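Local coordinates for protein geranyltranstransferase (Marinomonas sp. MED121, PDB 4F62) that probably acts as a polyprenyl transferase of the isoprenoid synthase superfamily, joining isoprenoid diphosphate units into longer chains, as farnesyl-diphosphate synthases do, at residues S14-D17 / Q18-Q22. Residues are numbered along the deposited sequence; the frame is centred on the assembly and turned at random.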
loop_
_atom_site.group_PDB
_atom_site.type_symbol
_atom_site.label_atom_id
_atom_site.label_comp_id
_atom_site.label_asym_id
_atom_site.label_seq_id
_atom_site.Cartn_x
_atom_site.Cartn_y
_atom_site.Cartn_z
ATOM N N SER A 14 -22.587 5.588 -8.571
ATOM C CA SER A 14 -23.220 4.274 -8.448
ATOM C C SER A 14 -22.247 3.181 -8.886
ATOM O O SER A 14 -22.097 2.152 -8.220
ATOM C CB SER A 14 -24.488 4.191 -9.293
ATOM O OG SER A 14 -25.417 5.181 -8.883
ATOM N N ARG A 15 -21.573 3.415 -10.005
ATOM C CA ARG A 15 -20.673 2.413 -10.552
ATOM C C ARG A 15 -19.498 2.115 -9.616
ATOM O O ARG A 15 -19.219 0.942 -9.320
ATOM C CB ARG A 15 -20.182 2.810 -11.957
ATOM C CG ARG A 15 -19.335 1.730 -12.623
ATOM C CD ARG A 15 -19.020 2.009 -14.086
ATOM N NE ARG A 15 -18.059 1.022 -14.580
ATOM C CZ ARG A 15 -18.063 0.500 -15.802
ATOM N NH1 ARG A 15 -18.976 0.876 -16.682
ATOM N NH2 ARG A 15 -17.149 -0.406 -16.138
ATOM N N VAL A 16 -18.805 3.145 -9.129
ATOM C CA VAL A 16 -17.648 2.867 -8.271
ATOM C C VAL A 16 -18.073 2.308 -6.908
ATOM O O VAL A 16 -17.379 1.467 -6.336
ATOM C CB VAL A 16 -16.664 4.072 -8.144
ATOM C CG1 VAL A 16 -17.249 5.190 -7.271
ATOM C CG2 VAL A 16 -15.308 3.611 -7.590
ATOM N N ASP A 17 -19.218 2.761 -6.401
ATOM C CA ASP A 17 -19.713 2.291 -5.111
ATOM C C ASP A 17 -20.070 0.801 -5.118
ATOM O O ASP A 17 -19.670 0.061 -4.223
ATOM C CB ASP A 17 -20.915 3.121 -4.652
ATOM C CG ASP A 17 -20.516 4.521 -4.186
ATOM O OD1 ASP A 17 -19.301 4.820 -4.152
ATOM O OD2 ASP A 17 -21.424 5.310 -3.851
ATOM N N GLN A 18 -20.839 0.373 -6.116
ATOM C CA GLN A 18 -21.149 -1.046 -6.281
ATOM C C GLN A 18 -19.883 -1.885 -6.449
ATOM O O GLN A 18 -19.776 -2.980 -5.899
ATOM C CB GLN A 18 -22.058 -1.272 -7.488
ATOM C CG GLN A 18 -23.529 -1.055 -7.228
ATOM C CD GLN A 18 -24.356 -1.270 -8.485
ATOM O OE1 GLN A 18 -24.798 -2.387 -8.768
ATOM N NE2 GLN A 18 -24.550 -0.202 -9.258
ATOM N N TYR A 19 -18.929 -1.378 -7.219
ATOM C CA TYR A 19 -17.714 -2.132 -7.497
ATOM C C TYR A 19 -16.855 -2.275 -6.238
ATOM O O TYR A 19 -16.347 -3.353 -5.947
ATOM C CB TYR A 19 -16.923 -1.443 -8.609
ATOM C CG TYR A 19 -15.666 -2.160 -9.032
ATOM C CD1 TYR A 19 -15.713 -3.195 -9.959
ATOM C CD2 TYR A 19 -14.427 -1.782 -8.529
ATOM C CE1 TYR A 19 -14.558 -3.840 -10.363
ATOM C CE2 TYR A 19 -13.267 -2.427 -8.917
ATOM C CZ TYR A 19 -13.333 -3.448 -9.830
ATOM O OH TYR A 19 -12.179 -4.090 -10.228
ATOM N N LEU A 20 -16.695 -1.185 -5.492
ATOM C CA LEU A 20 -15.992 -1.248 -4.210
ATOM C C LEU A 20 -16.639 -2.293 -3.294
ATOM O O LEU A 20 -15.946 -3.139 -2.726
ATOM C CB LEU A 20 -15.962 0.128 -3.525
ATOM C CG LEU A 20 -14.946 1.131 -4.062
ATOM C CD1 LEU A 20 -15.346 2.553 -3.634
ATOM C CD2 LEU A 20 -13.529 0.770 -3.566
ATOM N N GLU A 21 -17.968 -2.241 -3.187
ATOM C CA GLU A 21 -18.726 -3.168 -2.359
ATOM C C GLU A 21 -18.479 -4.614 -2.754
ATOM O O GLU A 21 -18.282 -5.476 -1.894
ATOM C CB GLU A 21 -20.230 -2.871 -2.459
ATOM C CG GLU A 21 -20.871 -2.471 -1.148
ATOM C CD GLU A 21 -20.780 -3.554 -0.089
ATOM O OE1 GLU A 21 -20.518 -3.215 1.088
ATOM O OE2 GLU A 21 -20.976 -4.742 -0.429
ATOM N N GLN A 22 -18.505 -4.877 -4.057
ATOM C CA GLN A 22 -18.288 -6.227 -4.562
ATOM C C GLN A 22 -16.863 -6.691 -4.268
ATOM O O GLN A 22 -16.665 -7.799 -3.795
ATOM C CB GLN A 22 -18.572 -6.302 -6.066
ATOM C CG GLN A 22 -20.050 -6.262 -6.430
ATOM C CD GLN A 22 -20.303 -5.664 -7.815
ATOM O OE1 GLN A 22 -19.364 -5.335 -8.549
ATOM N NE2 GLN A 22 -21.578 -5.511 -8.169
#
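Within alpha helix 5-23 the N-H groups of Gln-18, Tyr-19, Leu-20 and Glu-21 each bond to the carbonyl O four residues back, on Ser-14, Arg-15, Val-16 and Asp-17. The straightest, at 172° on the hydrogen, joins Gln-18 N to Ser-14 O over 3.0 Å; the most bent, at 153°, joins Tyr-19 N to Arg-15 O over 3.1 Å. The buried Val-16 and Leu-20 side chains lie alongside each other and point the same way, with Val-16 CG2 4.1 Å from Leu-20 CD1; Leu-20 CG is nearer the Val-16 carbonyl O, at 3.3 Å. Val-16 packs on Pro-50 and Tyr-54 of helix 48-60, Leu-20 on Ala-72, Ser-76 and Phe-121, and Tyr-19 on Asp-68, Ala-72 and Leu-125, which seats this first helix against helices 48-60, 65-86 and 108-126 of the all-helical isoprenoid synthase fold. Polar residues flank them: Arg-15 bonds through NH1 to Tyr-11 OH and through NE forms a salt bridge with Asp-68, and Asp-17 OD1 forms another with Arg-47. On the exposed flank, Gln-18 turns CG beside its backbone N (chi1 -83°) and extends back over the preceding turn, which places its amide NE2 3.6 Å from Ser-14 O and 4.4 Å from Ser-14 CB.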